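Local coordinates for SIR4-interacting protein SIF2 (Saccharomyces cerevisiae, PDB 1R5M) that antagonises telomeric silencing in yeast and works in transcriptional corepression as a WD-repeat subunit of the Set3C complex, at residues A[49-54]-A[397-402]; A[60-65]-A[112-117]; A[257-262]-A[295-300]; A[342-347]-A[354-359]. One frame throughout, in Å; residues are numbered along the deposited sequence.

Four contacts illustrate how the eight WD repeats of this beta propeller hold together: three pass between successive repeats, and interaction 4 lies within one. Interaction 1 joins WD 8 to WD 1 where the ring closes, with a sulfate beside it held by T52. Interaction 2, its centre about 8 Å from that of interaction 1, continues from WD 1 to WD 2; strands 50-53 and 60-65 are paired, and V49 N lies 2.8 Å from G64 O. Interaction 4, in WD 7, meets the other flank of interaction 1 through I397 CD1 and V354 CG2, 3.5 Å apart. Interaction 3 joins WD 5 to WD 6, its centre about 17 Å from that of interaction 4, which V298 touches.

Interaction 1 of 4, residues A[49-54]-A[397-402]; sequences VSSTWN and IFDLSW. With SO4 (sulfate ion), chain C.
S50 lies level with D399 and T52 with S401 across two strands that run almost parallel, at 8° with axes 6.1 Å apart, and side chains and water fill the space between. D399 and its neighbour F398 form a classic beta bulge opposite A412. With CG anti to the backbone N (chi1 178°), D399 sends OD1 across to accept from S51 N at 3.1 Å, on the anti side and well out of the carboxylate plane, while R337 holds OD2 in a salt bridge. The S401 hydroxyl donates to S51 OG at 2.9 Å. Water 1 accepts from S51 OG and donates to D399 OD1, a water-mediated link beside the direct bond from S51 N. These are the inner strands of the first and last blades, meeting where the propeller ring closes as strand 37-44 pairs with strand 419-422. W53 lays CD1 3.2 Å from S401 OG, and its NE1 makes a weak bond to S401 O, which lies at the ring edge. Beside both strands the sulfate, probably from the crystallisation liquor, accepts a 2.8 Å hydrogen bond from T52 OG1 through O4. Water 3 accepts from W53 N and donates to both W402 O and sulfate O4.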
loop_
_atom_site.group_PDB
_atom_site.type_symbol
_atom_site.label_atom_id
_atom_site.label_comp_id
_atom_site.label_asym_id
_atom_site.label_seq_id
_atom_site.Cartn_x
_atom_site.Cartn_y
_atom_site.Cartn_z
ATOM N N VAL A 49 -10.012 4.368 8.930
ATOM C CA VAL A 49 -8.970 5.211 8.363
ATOM C C VAL A 49 -8.334 4.505 7.169
ATOM O O VAL A 49 -8.111 5.111 6.120
ATOM C CB VAL A 49 -7.897 5.523 9.422
ATOM C CG1 VAL A 49 -6.778 6.338 8.806
ATOM C CG2 VAL A 49 -8.530 6.288 10.581
ATOM N N SER A 50 -8.043 3.221 7.347
ATOM C CA SER A 50 -7.460 2.394 6.296
ATOM C C SER A 50 -7.720 0.948 6.689
ATOM O O SER A 50 -8.164 0.672 7.804
ATOM C CB SER A 50 -5.953 2.636 6.181
ATOM O OG SER A 50 -5.267 2.120 7.309
ATOM N N SER A 51 -7.456 0.021 5.778
ATOM C CA SER A 51 -7.675 -1.382 6.084
ATOM C C SER A 51 -6.790 -2.255 5.216
ATOM O O SER A 51 -6.230 -1.799 4.220
ATOM C CB SER A 51 -9.150 -1.756 5.877
ATOM O OG SER A 51 -9.515 -1.719 4.507
ATOM N N THR A 52 -6.645 -3.508 5.622
ATOM C CA THR A 52 -5.846 -4.459 4.875
ATOM C C THR A 52 -6.348 -5.866 5.193
ATOM O O THR A 52 -6.503 -6.241 6.356
ATOM C CB THR A 52 -4.335 -4.305 5.204
ATOM O OG1 THR A 52 -3.583 -5.275 4.467
ATOM C CG2 THR A 52 -4.078 -4.467 6.696
ATOM N N TRP A 53 -6.634 -6.629 4.144
ATOM C CA TRP A 53 -7.136 -7.988 4.306
ATOM C C TRP A 53 -6.015 -8.979 4.565
ATOM O O TRP A 53 -4.875 -8.772 4.151
ATOM C CB TRP A 53 -7.901 -8.426 3.055
ATOM C CG TRP A 53 -9.141 -7.638 2.783
ATOM C CD1 TRP A 53 -9.221 -6.414 2.185
ATOM C CD2 TRP A 53 -10.487 -8.034 3.077
ATOM N NE1 TRP A 53 -10.538 -6.021 2.084
ATOM C CE2 TRP A 53 -11.334 -6.998 2.625
ATOM C CE3 TRP A 53 -11.057 -9.163 3.680
ATOM C CZ2 TRP A 53 -12.728 -7.058 2.755
ATOM C CZ3 TRP A 53 -12.446 -9.222 3.810
ATOM C CH2 TRP A 53 -13.262 -8.174 3.348
ATOM N N ASN A 54 -6.347 -10.063 5.255
ATOM C CA ASN A 54 -5.363 -11.090 5.546
ATOM C C ASN A 54 -4.893 -11.679 4.216
ATOM O O ASN A 54 -5.703 -11.982 3.340
ATOM C CB ASN A 54 -5.994 -12.166 6.420
ATOM C CG ASN A 54 -4.973 -13.145 6.949
ATOM O OD1 ASN A 54 -4.499 -14.018 6.225
ATOM N ND2 ASN A 54 -4.612 -12.991 8.218
ATOM N N ILE A 397 -12.530 9.172 -0.486
ATOM C CA ILE A 397 -12.087 7.815 -0.177
ATOM C C ILE A 397 -10.572 7.966 -0.045
ATOM O O ILE A 397 -9.913 8.418 -0.980
ATOM C CB ILE A 397 -12.402 6.827 -1.314
ATOM C CG1 ILE A 397 -13.912 6.580 -1.373
ATOM C CG2 ILE A 397 -11.656 5.511 -1.085
ATOM C CD1 ILE A 397 -14.352 5.769 -2.574
ATOM N N PHE A 398 -10.033 7.605 1.117
ATOM C CA PHE A 398 -8.600 7.722 1.392
ATOM C C PHE A 398 -7.824 6.428 1.182
ATOM O O PHE A 398 -6.600 6.445 1.008
ATOM C CB PHE A 398 -8.380 8.172 2.841
ATOM C CG PHE A 398 -8.613 9.639 3.080
ATOM C CD1 PHE A 398 -8.485 10.163 4.362
ATOM C CD2 PHE A 398 -8.929 10.500 2.033
ATOM C CE1 PHE A 398 -8.664 11.521 4.603
ATOM C CE2 PHE A 398 -9.111 11.865 2.263
ATOM C CZ PHE A 398 -8.978 12.374 3.551
ATOM N N ASP A 399 -8.528 5.306 1.208
ATOM C CA ASP A 399 -7.866 4.021 1.067
ATOM C C ASP A 399 -8.825 2.935 0.612
ATOM O O ASP A 399 -10.039 3.041 0.793
ATOM C CB ASP A 399 -7.251 3.630 2.422
ATOM C CG ASP A 399 -6.582 2.268 2.399
ATOM O OD1 ASP A 399 -7.095 1.324 3.042
ATOM O OD2 ASP A 399 -5.535 2.142 1.733
ATOM N N LEU A 400 -8.270 1.900 -0.005
ATOM C CA LEU A 400 -9.061 0.760 -0.432
ATOM C C LEU A 400 -8.155 -0.459 -0.360
ATOM O O LEU A 400 -6.929 -0.336 -0.429
ATOM C CB LEU A 400 -9.624 0.964 -1.847
ATOM C CG LEU A 400 -8.744 1.039 -3.090
ATOM C CD1 LEU A 400 -9.638 1.316 -4.305
ATOM C CD2 LEU A 400 -7.710 2.144 -2.942
ATOM N N SER A 401 -8.750 -1.631 -0.181
ATOM C CA SER A 401 -7.966 -2.856 -0.091
ATOM C C SER A 401 -8.744 -4.054 -0.608
ATOM O O SER A 401 -9.956 -4.153 -0.405
ATOM C CB SER A 401 -7.553 -3.101 1.360
ATOM O OG SER A 401 -8.692 -3.279 2.183
ATOM N N TRP A 402 -8.031 -4.956 -1.278
ATOM C CA TRP A 402 -8.608 -6.180 -1.836
ATOM C C TRP A 402 -8.453 -7.363 -0.893
ATOM O O TRP A 402 -7.408 -7.511 -0.251
ATOM C CB TRP A 402 -7.873 -6.616 -3.102
ATOM C CG TRP A 402 -8.029 -5.798 -4.330
ATOM C CD1 TRP A 402 -7.217 -4.783 -4.754
ATOM C CD2 TRP A 402 -8.973 -6.023 -5.376
ATOM N NE1 TRP A 402 -7.594 -4.372 -6.012
ATOM C CE2 TRP A 402 -8.672 -5.118 -6.415
ATOM C CE3 TRP A 402 -10.047 -6.909 -5.539
ATOM C CZ2 TRP A 402 -9.402 -5.074 -7.605
ATOM C CZ3 TRP A 402 -10.775 -6.867 -6.723
ATOM C CH2 TRP A 402 -10.448 -5.956 -7.739
HETATM S S SO4 C . -3.061 -3.542 1.136
HETATM O O1 SO4 C . -2.015 -3.717 0.109
HETATM O O2 SO4 C . -2.561 -2.670 2.215
HETATM O O3 SO4 C . -4.252 -2.920 0.518
HETATM O O4 SO4 C . -3.410 -4.854 1.708
HETATM O O HOH W 1 -9.663 0.498 3.177
HETATM O O HOH W 2 -4.789 -0.565 2.095
HETATM O O HOH W 3 -5.656 -6.270 1.375
#

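Interaction 2 of 4, residues A[60-65]-A[112-117]; sequences ILAYGE and TCLAWS
W116, whose indole packs on I60 and A62, donates from NE1 to T52 O in the inner strand of the preceding blade, and that bond fixes how the indole is turned. Such a link recurs round this WD-repeat propeller: a tryptophan at the end of an inner strand reaches back to a backbone carbonyl oxygen of the blade before, as W157 does to A115 O. Here strand 112-116 of WD 2 lies against strand 60-65 of WD 1, running oppositely at 164°, with axes 7.4 Å apart. That spacing is one of packed sheets rather than of paired strands, and the contact across it is apolar and buried. The indole leaves its backbone with CG anti to the carbonyl carbon (chi1 -72°), which carries the six-membered ring toward the other strand. There CZ2 touches two side chains: A62 CB at 3.8 Å and I60 CG2 at 3.9 Å, both approaching obliquely. The I60 side chain and the indole cross at about a right angle, and it is the CG2 branch of I60, anti to its backbone N, that touches the ring. L72, in the next strand of WD 1, also touches both W116 and A62. L114 fills the other half of the contact with its two methyls. CD2 rests 4.1 Å from A62 CB and 3.8 Å from Y63 C, so it lies partly on peptide backbone. G64 has no side chain to dispute the place taken by the second methyl, and L114 CD1 comes within 3.8 Å of G64 N.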
loop_
_atom_site.group_PDB
_atom_site.type_symbol
_atom_site.label_atom_id
_atom_site.label_comp_id
_atom_site.label_asym_id
_atom_site.label_seq_id
_atom_site.Cartn_x
_atom_site.Cartn_y
_atom_site.Cartn_z
ATOM N N ILE A 60 -10.956 -12.500 6.452
ATOM C CA ILE A 60 -10.450 -11.655 7.529
ATOM C C ILE A 60 -9.931 -10.290 7.095
ATOM O O ILE A 60 -9.065 -10.178 6.227
ATOM C CB ILE A 60 -9.344 -12.391 8.315
ATOM C CG1 ILE A 60 -9.913 -13.685 8.907
ATOM C CG2 ILE A 60 -8.796 -11.493 9.420
ATOM C CD1 ILE A 60 -8.906 -14.508 9.685
ATOM N N LEU A 61 -10.474 -9.258 7.730
ATOM C CA LEU A 61 -10.118 -7.873 7.453
ATOM C C LEU A 61 -9.603 -7.177 8.710
ATOM O O LEU A 61 -10.139 -7.366 9.803
ATOM C CB LEU A 61 -11.352 -7.116 6.936
ATOM C CG LEU A 61 -11.244 -5.602 6.714
ATOM C CD1 LEU A 61 -10.254 -5.319 5.597
ATOM C CD2 LEU A 61 -12.617 -5.028 6.359
ATOM N N ALA A 62 -8.548 -6.388 8.552
ATOM C CA ALA A 62 -8.007 -5.615 9.662
ATOM C C ALA A 62 -8.246 -4.158 9.291
ATOM O O ALA A 62 -7.959 -3.752 8.167
ATOM C CB ALA A 62 -6.514 -5.867 9.819
ATOM N N TYR A 63 -8.788 -3.370 10.208
ATOM C CA TYR A 63 -8.999 -1.969 9.884
ATOM C C TYR A 63 -8.654 -1.050 11.041
ATOM O O TYR A 63 -8.842 -1.392 12.208
ATOM C CB TYR A 63 -10.437 -1.731 9.390
ATOM C CG TYR A 63 -11.551 -2.039 10.365
ATOM C CD1 TYR A 63 -11.836 -1.177 11.422
ATOM C CD2 TYR A 63 -12.364 -3.160 10.193
ATOM C CE1 TYR A 63 -12.908 -1.413 12.277
ATOM C CE2 TYR A 63 -13.442 -3.406 11.047
ATOM C CZ TYR A 63 -13.706 -2.523 12.083
ATOM O OH TYR A 63 -14.785 -2.736 12.912
ATOM N N GLY A 64 -8.109 0.111 10.705
ATOM C CA GLY A 64 -7.735 1.069 11.727
ATOM C C GLY A 64 -8.807 2.115 11.932
ATOM O O GLY A 64 -9.490 2.508 10.984
ATOM N N GLU A 65 -8.958 2.572 13.169
ATOM C CA GLU A 65 -9.961 3.579 13.481
ATOM C C GLU A 65 -9.296 4.799 14.096
ATOM O O GLU A 65 -8.106 4.781 14.410
ATOM C CB GLU A 65 -11.018 2.998 14.421
ATOM C CG GLU A 65 -11.717 1.777 13.835
ATOM C CD GLU A 65 -12.656 1.110 14.816
ATOM O OE1 GLU A 65 -13.700 1.707 15.146
ATOM O OE2 GLU A 65 -12.341 -0.013 15.261
ATOM N N THR A 112 -2.621 4.749 11.960
ATOM C CA THR A 112 -2.192 5.251 10.656
ATOM C C THR A 112 -1.599 4.212 9.716
ATOM O O THR A 112 -1.333 4.507 8.545
ATOM C CB THR A 112 -1.139 6.350 10.826
ATOM O OG1 THR A 112 0.004 5.806 11.501
ATOM C CG2 THR A 112 -1.698 7.508 11.645
ATOM N N CYS A 113 -1.387 3.003 10.218
ATOM C CA CYS A 113 -0.778 1.972 9.392
ATOM C C CYS A 113 -1.056 0.578 9.938
ATOM O O CYS A 113 -1.070 0.371 11.152
ATOM C CB CYS A 113 0.738 2.224 9.340
ATOM S SG CYS A 113 1.710 1.180 8.216
ATOM N N LEU A 114 -1.311 -0.364 9.034
ATOM C CA LEU A 114 -1.540 -1.759 9.405
ATOM C C LEU A 114 -0.807 -2.616 8.380
ATOM O O LEU A 114 -0.845 -2.325 7.181
ATOM C CB LEU A 114 -3.028 -2.122 9.390
ATOM C CG LEU A 114 -3.937 -1.331 10.334
ATOM C CD1 LEU A 114 -4.482 -0.125 9.594
ATOM C CD2 LEU A 114 -5.079 -2.211 10.817
ATOM N N ALA A 115 -0.142 -3.668 8.846
ATOM C CA ALA A 115 0.594 -4.538 7.939
ATOM C C ALA A 115 0.638 -5.984 8.413
ATOM O O ALA A 115 1.223 -6.283 9.452
ATOM C CB ALA A 115 2.022 -4.017 7.757
ATOM N N TRP A 116 0.009 -6.870 7.647
ATOM C CA TRP A 116 0.015 -8.299 7.952
ATOM C C TRP A 116 1.357 -8.887 7.543
ATOM O O TRP A 116 1.990 -8.409 6.599
ATOM C CB TRP A 116 -1.043 -9.056 7.136
ATOM C CG TRP A 116 -2.459 -8.846 7.523
ATOM C CD1 TRP A 116 -3.377 -8.052 6.892
ATOM C CD2 TRP A 116 -3.154 -9.490 8.593
ATOM N NE1 TRP A 116 -4.601 -8.170 7.503
ATOM C CE2 TRP A 116 -4.494 -9.045 8.552
ATOM C CE3 TRP A 116 -2.774 -10.402 9.587
ATOM C CZ2 TRP A 116 -5.456 -9.481 9.465
ATOM C CZ3 TRP A 116 -3.732 -10.837 10.497
ATOM C CH2 TRP A 116 -5.058 -10.375 10.429
ATOM N N SER A 117 1.787 -9.928 8.250
ATOM C CA SER A 117 3.013 -10.619 7.886
ATOM C C SER A 117 2.631 -11.423 6.637
ATOM O O SER A 117 1.447 -11.669 6.392
ATOM C CB SER A 117 3.453 -11.554 9.014
ATOM O OG SER A 117 2.448 -12.511 9.290
#

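Interaction 3 of 4, residues A[257-262]-A[295-300]; sequences DTNKLL and ASWVGD
One amide does two jobs here: N259 closes a turn in its own loop with its oxygen and bonds D300 of the neighbouring blade with its nitrogen, all beside the ring of W297. N259 OD1 accepts from L261 N at 2.9 Å, an Asx turn, with the donor above the carbonyl plane. N259 ND2 donates to D300 O, also at 2.9 Å, and that oxygen lies in the amide plane, only 3° out of it. The side chain gets there because CG sits between the backbone N and the carbonyl carbon (chi1 62°), bringing the amide oxygen over the indole face, offset toward its rim. Its ND2 comes obliquely to 3.4 Å from W297 CZ3, and the two planes stand 67° apart. With a leucine in place of N259, D300 O would probably be left without this donor and L261 N without its acceptor, so the loop might lose its fixed shape. The loop leads into the second strand of WD 5, while W297 lies in the inner strand of WD 6. W297 NE1 donates to E254 O, carrying the inter-blade tryptophan link of this propeller. On the same side of the indole as N259, L261 brings CB to 3.7 Å from W297 CH2, the two side chains crossing at about a right angle. At the outer end T258 turns a methyl to the D300 carboxylate, with CG2 3.3 Å from OD1.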
loop_
_atom_site.group_PDB
_atom_site.type_symbol
_atom_site.label_atom_id
_atom_site.label_comp_id
_atom_site.label_asym_id
_atom_site.label_seq_id
_atom_site.Cartn_x
_atom_site.Cartn_y
_atom_site.Cartn_z
ATOM N N ASP A 257 9.954 -10.250 -6.507
ATOM C CA ASP A 257 10.873 -11.322 -6.140
ATOM C C ASP A 257 11.111 -12.375 -7.215
ATOM O O ASP A 257 11.947 -13.262 -7.037
ATOM C CB ASP A 257 10.395 -11.991 -4.849
ATOM C CG ASP A 257 11.496 -12.775 -4.161
ATOM O OD1 ASP A 257 12.609 -12.227 -4.012
ATOM O OD2 ASP A 257 11.249 -13.933 -3.763
ATOM N N THR A 258 10.385 -12.288 -8.324
ATOM C CA THR A 258 10.575 -13.244 -9.409
ATOM C C THR A 258 11.574 -12.706 -10.427
ATOM O O THR A 258 12.544 -13.388 -10.757
ATOM C CB THR A 258 9.252 -13.575 -10.121
ATOM O OG1 THR A 258 8.362 -14.216 -9.197
ATOM C CG2 THR A 258 9.502 -14.514 -11.300
ATOM N N ASN A 259 11.350 -11.492 -10.927
ATOM C CA ASN A 259 12.275 -10.915 -11.896
ATOM C C ASN A 259 13.408 -10.138 -11.216
ATOM O O ASN A 259 14.317 -9.642 -11.880
ATOM C CB ASN A 259 11.536 -10.016 -12.905
ATOM C CG ASN A 259 10.848 -8.834 -12.254
ATOM O OD1 ASN A 259 11.148 -8.474 -11.122
ATOM N ND2 ASN A 259 9.926 -8.210 -12.985
ATOM N N LYS A 260 13.344 -10.050 -9.889
ATOM C CA LYS A 260 14.353 -9.361 -9.083
ATOM C C LYS A 260 14.543 -7.887 -9.427
ATOM O O LYS A 260 15.653 -7.356 -9.358
ATOM C CB LYS A 260 15.700 -10.087 -9.197
ATOM C CG LYS A 260 15.641 -11.563 -8.835
ATOM C CD LYS A 260 15.158 -11.777 -7.408
ATOM C CE LYS A 260 15.145 -13.256 -7.043
ATOM N NZ LYS A 260 14.608 -13.482 -5.672
ATOM N N LEU A 261 13.453 -7.225 -9.795
ATOM C CA LEU A 261 13.514 -5.812 -10.134
ATOM C C LEU A 261 12.731 -4.982 -9.133
ATOM O O LEU A 261 11.724 -5.432 -8.590
ATOM C CB LEU A 261 12.940 -5.568 -11.531
ATOM C CG LEU A 261 13.653 -6.245 -12.706
ATOM C CD1 LEU A 261 12.882 -5.968 -13.988
ATOM C CD2 LEU A 261 15.082 -5.725 -12.820
ATOM N N LEU A 262 13.212 -3.768 -8.896
ATOM C CA LEU A 262 12.562 -2.840 -7.984
ATOM C C LEU A 262 11.822 -1.782 -8.786
ATOM O O LEU A 262 12.382 -1.188 -9.706
ATOM C CB LEU A 262 13.596 -2.141 -7.099
ATOM C CG LEU A 262 13.044 -1.023 -6.205
ATOM C CD1 LEU A 262 12.163 -1.625 -5.113
ATOM C CD2 LEU A 262 14.195 -0.239 -5.592
ATOM N N ALA A 295 1.548 2.537 -7.409
ATOM C CA ALA A 295 2.086 1.780 -8.535
ATOM C C ALA A 295 2.295 0.338 -8.097
ATOM O O ALA A 295 2.639 0.074 -6.943
ATOM C CB ALA A 295 3.403 2.384 -9.013
ATOM N N SER A 296 2.086 -0.590 -9.023
ATOM C CA SER A 296 2.226 -2.011 -8.736
ATOM C C SER A 296 2.760 -2.783 -9.924
ATOM O O SER A 296 2.663 -2.347 -11.073
ATOM C CB SER A 296 0.864 -2.634 -8.389
ATOM O OG SER A 296 0.281 -2.072 -7.233
ATOM N N TRP A 297 3.314 -3.952 -9.631
ATOM C CA TRP A 297 3.782 -4.837 -10.673
ATOM C C TRP A 297 2.548 -5.548 -11.201
ATOM O O TRP A 297 1.612 -5.831 -10.448
ATOM C CB TRP A 297 4.742 -5.891 -10.111
ATOM C CG TRP A 297 6.118 -5.395 -9.926
ATOM C CD1 TRP A 297 6.683 -4.939 -8.770
ATOM C CD2 TRP A 297 7.106 -5.253 -10.944
ATOM N NE1 TRP A 297 7.969 -4.519 -9.009
ATOM C CE2 TRP A 297 8.255 -4.698 -10.338
ATOM C CE3 TRP A 297 7.135 -5.539 -12.315
ATOM C CZ2 TRP A 297 9.422 -4.422 -11.057
ATOM C CZ3 TRP A 297 8.296 -5.264 -13.033
ATOM C CH2 TRP A 297 9.425 -4.710 -12.399
ATOM N N VAL A 298 2.541 -5.810 -12.500
ATOM C CA VAL A 298 1.456 -6.546 -13.135
ATOM C C VAL A 298 2.229 -7.682 -13.785
ATOM O O VAL A 298 2.724 -7.563 -14.907
ATOM C CB VAL A 298 0.734 -5.706 -14.204
ATOM C CG1 VAL A 298 -0.339 -6.546 -14.880
ATOM C CG2 VAL A 298 0.107 -4.472 -13.558
ATOM N N GLY A 299 2.353 -8.786 -13.060
ATOM C CA GLY A 299 3.130 -9.891 -13.582
ATOM C C GLY A 299 4.591 -9.488 -13.490
ATOM O O GLY A 299 4.974 -8.700 -12.618
ATOM N N ASP A 300 5.407 -9.995 -14.406
ATOM C CA ASP A 300 6.833 -9.702 -14.400
ATOM C C ASP A 300 7.296 -8.777 -15.521
ATOM O O ASP A 300 8.435 -8.317 -15.504
ATOM C CB ASP A 300 7.623 -11.009 -14.501
ATOM C CG ASP A 300 7.353 -11.948 -13.346
ATOM O OD1 ASP A 300 7.543 -13.172 -13.524
ATOM O OD2 ASP A 300 6.960 -11.471 -12.259
#

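Interaction 4 of 4, residues A[342-347]-A[354-359]; sequences GQKYAV and VNVYDL
V347 and Y357 form the apolar centre: the CG2 methyl of V347 meets the ring edge, in plane, 3.7 Å from Y357 CE2. With CG1 anti to the carbonyl carbon (chi1 -64°), V347 has CG2 between its backbone N and carbonyl carbon, turned to the tyrosine. On the reverse side of the strands A346 and V356 face each other, CB to CG2 4.2 Å, with L400 and W402 of WD 8 packed against A346. L359 extends the V347 side, its CD1 lying 4.4 Å from Y345 CB. Between these layers runs the backbone ladder. Y345 with Y357 and V347 with N355 are hydrogen-bonded antiparallel pairs, the straightest bond being Y357 N to Y345 O at 2.7 Å and 177°. One step on, L359 N donates to Q343 O at 2.8 Å. At the polar edge K344 bends at chi2 and chi4, bringing NZ to 2.9 Å from D358 OD1 in a salt bridge that enters from above the carboxylate plane. The same oxygen accepts from K360 N, and K344 also makes a cation-pi contact with Y385. A methionine in place of K344 would probably leave the D358 carboxylate without the countercharge of the neighbouring strand and the Y385 ring without its cation. Strands 344-349 and 354-358 are the middle hairpin of a WD-repeat blade, and Y357-D358 occupies the place of the Trp-Asp pair that gives the repeat its name.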
loop_
_atom_site.group_PDB
_atom_site.type_symbol
_atom_site.label_atom_id
_atom_site.label_comp_id
_atom_site.label_asym_id
_atom_site.label_seq_id
_atom_site.Cartn_x
_atom_site.Cartn_y
_atom_site.Cartn_z
ATOM N N GLY A 342 -3.457 -10.167 -9.998
ATOM C CA GLY A 342 -2.890 -9.217 -10.943
ATOM C C GLY A 342 -3.723 -8.935 -12.179
ATOM O O GLY A 342 -3.222 -8.364 -13.147
ATOM N N GLN A 343 -4.998 -9.310 -12.145
ATOM C CA GLN A 343 -5.884 -9.114 -13.289
ATOM C C GLN A 343 -6.825 -7.920 -13.166
ATOM O O GLN A 343 -7.504 -7.561 -14.127
ATOM C CB GLN A 343 -6.711 -10.383 -13.517
ATOM C CG GLN A 343 -5.870 -11.618 -13.816
ATOM C CD GLN A 343 -5.343 -11.631 -15.238
ATOM O OE1 GLN A 343 -4.820 -10.632 -15.729
ATOM N NE2 GLN A 343 -5.476 -12.771 -15.905
ATOM N N LYS A 344 -6.870 -7.310 -11.987
ATOM C CA LYS A 344 -7.752 -6.169 -11.759
ATOM C C LYS A 344 -7.036 -5.073 -10.985
ATOM O O LYS A 344 -6.228 -5.356 -10.104
ATOM C CB LYS A 344 -8.987 -6.616 -10.970
ATOM C CG LYS A 344 -9.813 -7.715 -11.639
ATOM C CD LYS A 344 -10.609 -7.173 -12.815
ATOM C CE LYS A 344 -11.457 -8.263 -13.463
ATOM N NZ LYS A 344 -10.614 -9.317 -14.101
ATOM N N TYR A 345 -7.335 -3.823 -11.318
ATOM C CA TYR A 345 -6.722 -2.686 -10.638
ATOM C C TYR A 345 -7.837 -1.753 -10.188
ATOM O O TYR A 345 -8.605 -1.255 -11.012
ATOM C CB TYR A 345 -5.765 -1.946 -11.580
ATOM C CG TYR A 345 -4.825 -0.997 -10.867
ATOM C CD1 TYR A 345 -3.860 -1.481 -9.983
ATOM C CD2 TYR A 345 -4.897 0.379 -11.072
ATOM C CE1 TYR A 345 -2.986 -0.614 -9.320
ATOM C CE2 TYR A 345 -4.027 1.256 -10.413
ATOM C CZ TYR A 345 -3.075 0.750 -9.540
ATOM O OH TYR A 345 -2.206 1.602 -8.895
ATOM N N ALA A 346 -7.926 -1.525 -8.882
ATOM C CA ALA A 346 -8.962 -0.666 -8.320
ATOM C C ALA A 346 -8.390 0.679 -7.907
ATOM O O ALA A 346 -7.351 0.744 -7.251
ATOM C CB ALA A 346 -9.602 -1.348 -7.117
ATOM N N VAL A 347 -9.074 1.754 -8.291
ATOM C CA VAL A 347 -8.627 3.097 -7.950
ATOM C C VAL A 347 -9.738 3.911 -7.306
ATOM O O VAL A 347 -10.914 3.729 -7.619
ATOM C CB VAL A 347 -8.122 3.860 -9.192
ATOM C CG1 VAL A 347 -6.894 3.168 -9.765
ATOM C CG2 VAL A 347 -9.223 3.949 -10.235
ATOM N N VAL A 354 -15.103 4.617 -7.093
ATOM C CA VAL A 354 -14.092 3.577 -7.198
ATOM C C VAL A 354 -14.275 2.914 -8.552
ATOM O O VAL A 354 -15.379 2.489 -8.897
ATOM C CB VAL A 354 -14.258 2.483 -6.121
ATOM C CG1 VAL A 354 -13.248 1.359 -6.361
ATOM C CG2 VAL A 354 -14.067 3.075 -4.738
ATOM N N ASN A 355 -13.199 2.851 -9.325
ATOM C CA ASN A 355 -13.242 2.196 -10.625
ATOM C C ASN A 355 -12.364 0.964 -10.545
ATOM O O ASN A 355 -11.269 1.009 -9.981
ATOM C CB ASN A 355 -12.695 3.105 -11.734
ATOM C CG ASN A 355 -13.762 3.986 -12.364
ATOM O OD1 ASN A 355 -13.477 4.741 -13.296
ATOM N ND2 ASN A 355 -14.987 3.892 -11.866
ATOM N N VAL A 356 -12.854 -0.143 -11.086
ATOM C CA VAL A 356 -12.073 -1.366 -11.129
ATOM C C VAL A 356 -11.791 -1.594 -12.607
ATOM O O VAL A 356 -12.715 -1.685 -13.420
ATOM C CB VAL A 356 -12.839 -2.574 -10.557
ATOM C CG1 VAL A 356 -11.976 -3.829 -10.650
ATOM C CG2 VAL A 356 -13.212 -2.313 -9.106
ATOM N N TYR A 357 -10.510 -1.647 -12.953
ATOM C CA TYR A 357 -10.084 -1.857 -14.333
ATOM C C TYR A 357 -9.683 -3.307 -14.563
ATOM O O TYR A 357 -9.113 -3.956 -13.685
ATOM C CB TYR A 357 -8.921 -0.918 -14.660
ATOM C CG TYR A 357 -9.350 0.528 -14.714
ATOM C CD1 TYR A 357 -9.974 1.045 -15.850
ATOM C CD2 TYR A 357 -9.198 1.364 -13.608
ATOM C CE1 TYR A 357 -10.441 2.358 -15.880
ATOM C CE2 TYR A 357 -9.659 2.676 -13.628
ATOM C CZ TYR A 357 -10.282 3.167 -14.766
ATOM O OH TYR A 357 -10.767 4.454 -14.783
ATOM N N ASP A 358 -9.994 -3.811 -15.752
ATOM C CA ASP A 358 -9.693 -5.188 -16.105
ATOM C C ASP A 358 -8.433 -5.251 -16.954
ATOM O O ASP A 358 -8.352 -4.634 -18.019
ATOM C CB ASP A 358 -10.883 -5.786 -16.857
ATOM C CG ASP A 358 -10.685 -7.245 -17.202
ATOM O OD1 ASP A 358 -9.863 -7.916 -16.542
ATOM O OD2 ASP A 358 -11.372 -7.725 -18.127
ATOM N N LEU A 359 -7.449 -6.000 -16.469
ATOM C CA LEU A 359 -6.176 -6.143 -17.162
ATOM C C LEU A 359 -6.049 -7.502 -17.843
ATOM O O LEU A 359 -5.067 -7.758 -18.531
ATOM C CB LEU A 359 -5.025 -5.983 -16.163
ATOM C CG LEU A 359 -5.075 -4.793 -15.199
ATOM C CD1 LEU A 359 -3.848 -4.831 -14.284
ATOM C CD2 LEU A 359 -5.111 -3.488 -15.978
#